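Terminase, large subunit (Enterobacteria phage P22, PDB 4DKW) drives ATP-powered packaging of viral DNA into empty capsids and cuts the genome with its nuclease domain, the part in this structure. Local coordinates at residues D30-G35 and Q40-L45; V59-E64 and N169-D174. One frame throughout, in Å; residues are numbered along the deposited sequence.

Contact 1. Residues D30-G35 and Q40-L45; sequences DAQDFG and QAHIQL. With MG (magnesium ion), chain E.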
ATOM      1  N   ASP A  30      -5.971   3.133   4.177  1.00 25.66           N
ATOM      2  CA  ASP A  30      -5.021   3.780   3.286  1.00 24.38           C
ATOM      3  C   ASP A  30      -3.615   3.443   3.739  1.00 27.70           C
ATOM      4  O   ASP A  30      -3.404   2.997   4.875  1.00 28.63           O
ATOM      5  CB  ASP A  30      -5.203   5.306   3.314  1.00 25.16           C
ATOM      6  CG  ASP A  30      -6.226   5.794   2.311  1.00 25.76           C
ATOM      7  OD1 ASP A  30      -7.163   5.034   1.998  1.00 23.14           O
ATOM      8  OD2 ASP A  30      -6.089   6.941   1.836  1.00 30.24           O
ATOM      9  N   ALA A  31      -2.652   3.664   2.855  1.00 23.31           N
ATOM     10  CA  ALA A  31      -1.264   3.496   3.236  1.00 24.71           C
ATOM     11  C   ALA A  31      -0.368   4.459   2.476  1.00 28.12           C
ATOM     12  O   ALA A  31      -0.709   4.911   1.375  1.00 24.56           O
ATOM     13  CB  ALA A  31      -0.824   2.061   3.042  1.00 24.73           C
ATOM     14  N   GLN A  32       0.783   4.754   3.072  1.00 29.98           N
ATOM     15  CA  GLN A  32       1.718   5.736   2.538  1.00 32.62           C
ATOM     16  C   GLN A  32       3.123   5.151   2.446  1.00 32.06           C
ATOM     17  O   GLN A  32       3.577   4.464   3.357  1.00 34.01           O
ATOM     18  CB  GLN A  32       1.748   6.974   3.450  1.00 29.47           C
ATOM     19  CG  GLN A  32       2.682   8.105   2.991  1.00 31.26           C
ATOM     20  CD  GLN A  32       2.158   8.866   1.774  1.00 31.14           C
ATOM     21  OE1 GLN A  32       0.960   9.135   1.664  1.00 34.72           O
ATOM     22  NE2 GLN A  32       3.059   9.221   0.860  1.00 28.34           N
ATOM     23  N   ASP A  33       3.801   5.408   1.332  1.00 28.92           N
ATOM     24  CA  ASP A  33       5.241   5.212   1.269  1.00 32.31           C
ATOM     25  C   ASP A  33       5.826   6.596   1.083  1.00 29.76           C
ATOM     26  O   ASP A  33       5.401   7.336   0.199  1.00 35.42           O
ATOM     27  CB  ASP A  33       5.661   4.283   0.115  1.00 28.38           C
ATOM     28  CG  ASP A  33       7.156   3.982   0.128  1.00 30.13           C
ATOM     29  OD1 ASP A  33       7.725   3.837   1.233  1.00 36.87           O
ATOM     30  OD2 ASP A  33       7.773   3.902  -0.950  1.00 33.66           O
ATOM     31  N   PHE A  34       6.779   6.964   1.928  1.00 30.68           N
ATOM     32  CA  PHE A  34       7.352   8.302   1.852  1.00 36.18           C
ATOM     33  C   PHE A  34       8.408   8.356   0.754  1.00 34.38           C
ATOM     34  O   PHE A  34       9.017   7.333   0.420  1.00 36.15           O
ATOM     35  CB  PHE A  34       7.942   8.730   3.199  1.00 34.25           C
ATOM     36  CG  PHE A  34       6.954   8.714   4.321  1.00 29.22           C
ATOM     37  CD1 PHE A  34       5.876   9.572   4.316  1.00 29.91           C
ATOM     38  CD2 PHE A  34       7.107   7.840   5.383  1.00 30.53           C
ATOM     39  CE1 PHE A  34       4.957   9.562   5.346  1.00 38.64           C
ATOM     40  CE2 PHE A  34       6.198   7.827   6.423  1.00 31.77           C
ATOM     41  CZ  PHE A  34       5.120   8.687   6.404  1.00 33.25           C
ATOM     42  N   GLY A  35       8.598   9.543   0.179  1.00 34.06           N
ATOM     43  CA  GLY A  35       9.588   9.734  -0.869  1.00 37.47           C
ATOM     44  C   GLY A  35       9.627  11.125  -1.477  1.00 45.87           C
ATOM     45  O   GLY A  35       8.586  11.710  -1.777  1.00 42.76           O
ATOM     46  N   GLN A  40       6.780   9.086  -3.879  1.00 29.58           N
ATOM     47  CA  GLN A  40       5.935   8.646  -2.780  1.00 30.59           C
ATOM     48  C   GLN A  40       4.705   7.937  -3.358  1.00 31.71           C
ATOM     49  O   GLN A  40       4.368   8.110  -4.537  1.00 32.40           O
ATOM     50  CB  GLN A  40       5.518   9.829  -1.903  1.00 33.83           C
ATOM     51  CG  GLN A  40       4.587  10.826  -2.574  1.00 32.89           C
ATOM     52  CD  GLN A  40       4.114  11.894  -1.606  1.00 37.14           C
ATOM     53  OE1 GLN A  40       3.327  11.620  -0.698  1.00 34.71           O
ATOM     54  NE2 GLN A  40       4.605  13.115  -1.784  1.00 36.12           N
ATOM     55  N   ALA A  41       4.048   7.124  -2.538  1.00 31.18           N
ATOM     56  CA  ALA A  41       2.788   6.505  -2.940  1.00 28.17           C
ATOM     57  C   ALA A  41       1.751   6.594  -1.829  1.00 27.34           C
ATOM     58  O   ALA A  41       2.066   6.395  -0.656  1.00 33.83           O
ATOM     59  CB  ALA A  41       3.002   5.045  -3.357  1.00 22.29           C
ATOM     60  N   HIS A  42       0.517   6.914  -2.196  1.00 24.72           N
ATOM     61  CA  HIS A  42      -0.601   6.784  -1.271  1.00 21.87           C
ATOM     62  C   HIS A  42      -1.642   5.869  -1.909  1.00 29.39           C
ATOM     63  O   HIS A  42      -2.064   6.113  -3.041  1.00 30.28           O
ATOM     64  CB  HIS A  42      -1.219   8.150  -0.960  1.00 26.11           C
ATOM     65  CG  HIS A  42      -2.151   8.132   0.213  1.00 24.57           C
ATOM     66  ND1 HIS A  42      -1.719   8.334   1.504  1.00 28.16           N
ATOM     67  CD2 HIS A  42      -3.481   7.899   0.290  1.00 21.29           C
ATOM     68  CE1 HIS A  42      -2.750   8.241   2.327  1.00 26.90           C
ATOM     69  NE2 HIS A  42      -3.828   7.986   1.618  1.00 19.94           N
ATOM     70  N   ILE A  43      -2.043   4.814  -1.200  1.00 28.75           N
ATOM     71  CA  ILE A  43      -2.969   3.827  -1.756  1.00 25.52           C
ATOM     72  C   ILE A  43      -4.190   3.664  -0.876  1.00 23.21           C
ATOM     73  O   ILE A  43      -4.190   4.067   0.281  1.00 22.38           O
ATOM     74  CB  ILE A  43      -2.305   2.435  -1.958  1.00 20.83           C
ATOM     75  CG1 ILE A  43      -1.875   1.818  -0.616  1.00 19.67           C
ATOM     76  CG2 ILE A  43      -1.106   2.550  -2.910  1.00 16.87           C
ATOM     77  CD1 ILE A  43      -2.930   0.911   0.109  1.00 14.92           C
ATOM     78  N   GLN A  44      -5.230   3.062  -1.436  1.00 27.17           N
ATOM     79  CA  GLN A  44      -6.399   2.692  -0.654  1.00 24.95           C
ATOM     80  C   GLN A  44      -6.765   1.249  -0.966  1.00 23.72           C
ATOM     81  O   GLN A  44      -6.882   0.851  -2.127  1.00 21.43           O
ATOM     82  CB  GLN A  44      -7.597   3.617  -0.916  1.00 23.16           C
ATOM     83  CG  GLN A  44      -8.828   3.262  -0.079  1.00 18.50           C
ATOM     84  CD  GLN A  44      -9.908   4.321  -0.151  1.00 23.68           C
ATOM     85  OE1 GLN A  44     -10.915   4.151  -0.835  1.00 28.48           O
ATOM     86  NE2 GLN A  44      -9.699   5.430   0.550  1.00 24.44           N
ATOM     87  N   LEU A  45      -6.943   0.478   0.091  1.00 17.80           N
ATOM     88  CA  LEU A  45      -7.236  -0.922  -0.017  1.00 16.23           C
ATOM     89  C   LEU A  45      -8.620  -1.156   0.572  1.00 23.65           C
ATOM     90  O   LEU A  45      -8.953  -0.601   1.622  1.00 20.04           O
ATOM     91  CB  LEU A  45      -6.171  -1.669   0.784  1.00 21.81           C
ATOM     92  CG  LEU A  45      -5.948  -3.166   0.692  1.00 25.69           C
ATOM     93  CD1 LEU A  45      -5.595  -3.594  -0.739  1.00 20.83           C
ATOM     94  CD2 LEU A  45      -4.832  -3.510   1.662  1.00 25.41           C
TER
HETATM   95 MG    MG E 501       9.793   3.996  -1.505  1.00 36.78          MG
HETATM   96  O   HOH W   1      10.146   4.198   0.448  1.00 30.00           O
HETATM   97  O   HOH W   2       6.663  13.028  -3.761  1.00 24.09           O
HETATM   98  O   HOH W   3      11.669   4.236  -2.536  1.00 40.27           O

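Contact 2. Residues V59-E64 and N169-D174; sequences VWKKSE and NDDVLD. With MG (magnesium ion), chain E; SO4 (sulfate ion), chain G.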
ATOM      1  N   VAL A  59      -4.765   4.395  -6.201  1.00 26.83           N
ATOM      2  CA  VAL A  59      -3.307   4.502  -6.210  1.00 25.63           C
ATOM      3  C   VAL A  59      -2.877   5.868  -6.721  1.00 30.41           C
ATOM      4  O   VAL A  59      -3.367   6.333  -7.752  1.00 30.87           O
ATOM      5  CB  VAL A  59      -2.664   3.428  -7.104  1.00 25.78           C
ATOM      6  CG1 VAL A  59      -1.234   3.792  -7.428  1.00 30.13           C
ATOM      7  CG2 VAL A  59      -2.737   2.057  -6.434  1.00 23.13           C
ATOM      8  N   TRP A  60      -1.969   6.510  -5.990  1.00 29.32           N
ATOM      9  CA  TRP A  60      -1.363   7.759  -6.422  1.00 22.67           C
ATOM     10  C   TRP A  60       0.137   7.668  -6.171  1.00 29.40           C
ATOM     11  O   TRP A  60       0.573   7.310  -5.078  1.00 28.78           O
ATOM     12  CB  TRP A  60      -1.979   8.948  -5.678  1.00 26.79           C
ATOM     13  CG  TRP A  60      -1.361  10.293  -6.009  1.00 35.16           C
ATOM     14  CD1 TRP A  60      -1.634  11.083  -7.093  1.00 30.90           C
ATOM     15  CD2 TRP A  60      -0.384  11.007  -5.229  1.00 35.97           C
ATOM     16  NE1 TRP A  60      -0.880  12.239  -7.039  1.00 36.29           N
ATOM     17  CE2 TRP A  60      -0.109  12.216  -5.904  1.00 35.33           C
ATOM     18  CE3 TRP A  60       0.288  10.736  -4.027  1.00 29.29           C
ATOM     19  CZ2 TRP A  60       0.810  13.148  -5.423  1.00 38.07           C
ATOM     20  CZ3 TRP A  60       1.201  11.663  -3.551  1.00 33.01           C
ATOM     21  CH2 TRP A  60       1.452  12.856  -4.248  1.00 34.64           C
ATOM     22  N   LYS A  61       0.924   7.969  -7.194  1.00 30.73           N
ATOM     23  CA  LYS A  61       2.375   7.867  -7.104  1.00 30.12           C
ATOM     24  C   LYS A  61       3.018   9.082  -7.758  1.00 33.90           C
ATOM     25  O   LYS A  61       2.694   9.415  -8.902  1.00 34.03           O
ATOM     26  CB  LYS A  61       2.836   6.592  -7.804  1.00 32.56           C
ATOM     27  CG  LYS A  61       4.338   6.389  -7.835  1.00 30.47           C
ATOM     28  CD  LYS A  61       4.681   5.065  -8.504  1.00 27.65           C
ATOM     29  CE  LYS A  61       6.186   4.883  -8.603  1.00 32.29           C
ATOM     30  NZ  LYS A  61       6.524   3.520  -9.064  1.00 29.73           N
ATOM     31  N   LYS A  62       3.919   9.752  -7.036  1.00 34.46           N
ATOM     32  CA  LYS A  62       4.526  10.973  -7.552  1.00 36.43           C
ATOM     33  C   LYS A  62       5.833  11.359  -6.863  1.00 38.30           C
ATOM     34  O   LYS A  62       5.950  11.281  -5.637  1.00 39.14           O
ATOM     35  CB  LYS A  62       3.540  12.146  -7.483  1.00 42.80           C
ATOM     36  CG  LYS A  62       3.602  13.051  -8.708  1.00 50.53           C
ATOM     37  CD  LYS A  62       2.773  14.298  -8.536  1.00 64.19           C
ATOM     38  CE  LYS A  62       2.689  15.075  -9.837  1.00 74.39           C
ATOM     39  NZ  LYS A  62       4.026  15.510 -10.337  1.00 78.04           N
ATOM     40  N   SER A  63       6.812  11.774  -7.667  1.00 40.72           N
ATOM     41  CA  SER A  63       8.084  12.293  -7.161  1.00 40.88           C
ATOM     42  C   SER A  63       7.974  13.768  -6.795  1.00 40.84           C
ATOM     43  O   SER A  63       7.161  14.504  -7.352  1.00 40.61           O
ATOM     44  CB  SER A  63       9.195  12.131  -8.204  1.00 42.35           C
ATOM     45  OG  SER A  63       9.470  10.772  -8.489  1.00 55.58           O
ATOM     46  N   GLU A  64       8.812  14.188  -5.856  1.00 45.25           N
ATOM     47  CA  GLU A  64       8.978  15.600  -5.516  1.00 50.71           C
ATOM     48  C   GLU A  64       7.675  16.331  -5.198  1.00 49.23           C
ATOM     49  O   GLU A  64       7.430  17.432  -5.695  1.00 48.04           O
ATOM     50  CB  GLU A  64       9.759  16.325  -6.613  1.00 55.01           C
ATOM     51  CG  GLU A  64      11.172  15.788  -6.788  1.00 61.04           C
ATOM     52  CD  GLU A  64      11.882  16.374  -7.989  1.00 70.84           C
ATOM     53  OE1 GLU A  64      11.230  17.088  -8.782  1.00 74.86           O
ATOM     54  OE2 GLU A  64      13.096  16.117  -8.139  1.00 74.35           O
ATOM     55  N   ASN A 169      11.457   0.566  -7.869  1.00 29.00           N
ATOM     56  CA  ASN A 169      10.119   0.627  -8.454  1.00 25.95           C
ATOM     57  C   ASN A 169       9.116  -0.122  -7.606  1.00 26.81           C
ATOM     58  O   ASN A 169       8.382  -0.961  -8.123  1.00 31.62           O
ATOM     59  CB  ASN A 169      10.106   0.020  -9.854  1.00 31.69           C
ATOM     60  CG  ASN A 169      11.064   0.701 -10.791  1.00 46.47           C
ATOM     61  OD1 ASN A 169      12.038   0.098 -11.253  1.00 53.82           O
ATOM     62  ND2 ASN A 169      10.800   1.968 -11.081  1.00 50.63           N
ATOM     63  N   ASP A 170       9.105   0.162  -6.305  1.00 27.05           N
ATOM     64  CA  ASP A 170       8.314  -0.631  -5.375  1.00 25.31           C
ATOM     65  C   ASP A 170       7.585   0.193  -4.326  1.00 26.52           C
ATOM     66  O   ASP A 170       7.250  -0.311  -3.263  1.00 29.68           O
ATOM     67  CB  ASP A 170       9.195  -1.690  -4.705  1.00 26.17           C
ATOM     68  CG  ASP A 170      10.322  -1.092  -3.892  1.00 21.48           C
ATOM     69  OD1 ASP A 170      10.508   0.135  -3.946  1.00 22.27           O
ATOM     70  OD2 ASP A 170      11.032  -1.858  -3.199  1.00 28.14           O
ATOM     71  N   ASP A 171       7.319   1.455  -4.643  1.00 27.69           N
ATOM     72  CA  ASP A 171       6.635   2.362  -3.724  1.00 23.92           C
ATOM     73  C   ASP A 171       5.148   2.030  -3.515  1.00 27.46           C
ATOM     74  O   ASP A 171       4.690   1.975  -2.376  1.00 24.71           O
ATOM     75  CB  ASP A 171       6.814   3.796  -4.203  1.00 27.50           C
ATOM     76  CG  ASP A 171       8.250   4.082  -4.621  1.00 31.37           C
ATOM     77  OD1 ASP A 171       9.136   4.145  -3.723  1.00 32.14           O
ATOM     78  OD2 ASP A 171       8.491   4.221  -5.841  1.00 33.02           O
ATOM     79  N   VAL A 172       4.407   1.829  -4.606  1.00 26.45           N
ATOM     80  CA  VAL A 172       3.023   1.350  -4.544  1.00 23.28           C
ATOM     81  C   VAL A 172       2.948  -0.051  -3.912  1.00 23.98           C
ATOM     82  O   VAL A 172       2.054  -0.331  -3.108  1.00 27.10           O
ATOM     83  CB  VAL A 172       2.348   1.358  -5.941  1.00 19.71           C
ATOM     84  CG1 VAL A 172       0.959   0.686  -5.898  1.00 17.52           C
ATOM     85  CG2 VAL A 172       2.237   2.789  -6.462  1.00 21.18           C
ATOM     86  N   LEU A 173       3.904  -0.914  -4.252  1.00 19.84           N
ATOM     87  CA  LEU A 173       3.963  -2.261  -3.689  1.00 22.07           C
ATOM     88  C   LEU A 173       4.173  -2.208  -2.174  1.00 25.92           C
ATOM     89  O   LEU A 173       3.469  -2.875  -1.415  1.00 28.86           O
ATOM     90  CB  LEU A 173       5.062  -3.091  -4.367  1.00 22.38           C
ATOM     91  CG  LEU A 173       4.804  -3.427  -5.843  1.00 24.58           C
ATOM     92  CD1 LEU A 173       6.022  -4.084  -6.478  1.00 19.64           C
ATOM     93  CD2 LEU A 173       3.580  -4.331  -5.995  1.00 21.84           C
ATOM     94  N   ASP A 174       5.124  -1.392  -1.736  1.00 18.70           N
ATOM     95  CA  ASP A 174       5.370  -1.219  -0.311  1.00 17.40           C
ATOM     96  C   ASP A 174       4.139  -0.704   0.423  1.00 20.23           C
ATOM     97  O   ASP A 174       3.720  -1.278   1.436  1.00 25.47           O
ATOM     98  CB  ASP A 174       6.538  -0.265  -0.077  1.00 22.71           C
ATOM     99  CG  ASP A 174       7.879  -0.904  -0.353  1.00 24.34           C
ATOM    100  OD1 ASP A 174       7.936  -2.140  -0.540  1.00 25.61           O
ATOM    101  OD2 ASP A 174       8.883  -0.167  -0.366  1.00 26.43           O
TER
HETATM  102 MG    MG E 501       9.793   3.996  -1.505  1.00 36.78          MG
HETATM  103  S   SO4 G 503       6.623   9.325 -11.300  1.00118.16           S
HETATM  104  O1  SO4 G 503       6.687   7.881 -11.100  1.00112.99           O
HETATM  105  O2  SO4 G 503       5.259   9.706 -11.652  1.00120.43           O
HETATM  106  O3  SO4 G 503       7.016  10.004 -10.070  1.00119.51           O
HETATM  107  O4  SO4 G 503       7.529   9.709 -12.376  1.00122.84           O
HETATM  108  O   HOH W   4       8.323   2.685 -11.461  1.00 44.03           O
HETATM  109  O   HOH W   1      10.146   4.198   0.448  1.00 30.00           O
HETATM  110  O   HOH W   3      11.669   4.236  -2.536  1.00 40.27           O

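Contact 1. Residues D30-G35 and Q40-L45
Asp30-Asp33 and Gln40-Leu45 pair as the two strands of an antiparallel β hairpin in the RNase H-like nuclease domain, their axes 4.6 Å apart at closest approach and running at 162°. Two hydrogen-bonded pairs, Ala31 with Ile43 and Asp33 with Ala41, set the register; in the second, Asp33 N gives a nearly straight bond to Ala41 O (2.8 Å, 165°). The face bearing Asp30, Gln32, His42 and Gln44 is polar yet buried, and is linked by a chain of side-chain hydrogen bonds. CG anti to the backbone N (chi1 -167°) carries the His42 ring to Asp30 and Gln32, which grip both its nitrogens. ND1 donates to Gln32 OE1 at 2.8 Å, the acceptor lying in the ring plane; the bond from NE2 to Asp30 OD2 is short (2.5 Å) but bent, arriving on the anti side and out of the carboxylate plane. These two bonds fix the ring's rotation, and Ala31 O lies over one ring face. Gln44 NE2 meets the syn lone pair of Asp30 OD1 at 2.9 Å and also bonds Trp77 O, while Gln44 OE1 accepts from Trp46. A bent hydrogen bond, tilted from the Gln32 amide plane, joins Gln32 NE2 to Gln40 OE1, which also bonds Tyr104. On the other face Ala31 CB packs against Ile43 CD1, and Asp33 binds magnesium through OD2 at 2.1 Å, while its OD1 accepts from a magnesium-bound water at 2.6 Å.

Contact 2. Residues V59-E64 and N169-D174
Lys61 lies across Val172 and Asp171 at about a right angle to each, bringing strand 53-62 against the first turn of the helix that begins at Asp171. Its CB starts 4.1 Å from Val172 CG2. Fully extended (all four torsions near 180°), the chain carries CD past the same methyl at 3.9 Å. Next, CE comes 3.7 Å from Asp171 OD2. At the tip, NZ forms its main salt bridge with Glu153 and only a long one, 3.8 Å, to Asp171 OD2; it also donates to a water that Asn169 ND2 weakly shares. Asp171 thus divides its carboxylate: OD2 faces the lysine, whereas OD1 binds the catalytic magnesium at 2.3 Å. Farther back along the strand, Val59 and Val172 meet tip to tip, CG1 of Val59 lying 3.7 Å from CG2 of Val172, which gives the contact an apolar end. Beyond Lys61, Ser63 OG donates to sulfate O3 at 3.0 Å, the sulfate probably coming from the crystallisation liquor. Glu153 of helix 148-156 also accepts bonds from the backbone N of Val172 and Leu173, so the start of helix 171-181 is held between that helix and strands 40-48 and 53-62, with Ala41 touching both Asp171 and Val172.

How the contacts relate
Contact 1 is buried near the centre of the chain; contact 2 lies where a helix start packs onto the same mixed sheet and is only partly buried. Their centres are about 7 Å apart. Strands 40-48 and 53-62 join them as sheet neighbours: His42 N lies 2.9 Å from Trp60 O, a probable hydrogen bond. The chemistry follows the place. Between paired strands, contact 1 combines backbone bonds with a buried polar network, whereas strand 53-62 and the helix start meet through side chains alone, with no direct hydrogen bond. Each supplies one aspartate to the same magnesium, Asp33 from a strand end and Asp171 from a helix start, and the two metal-bound waters belong to both.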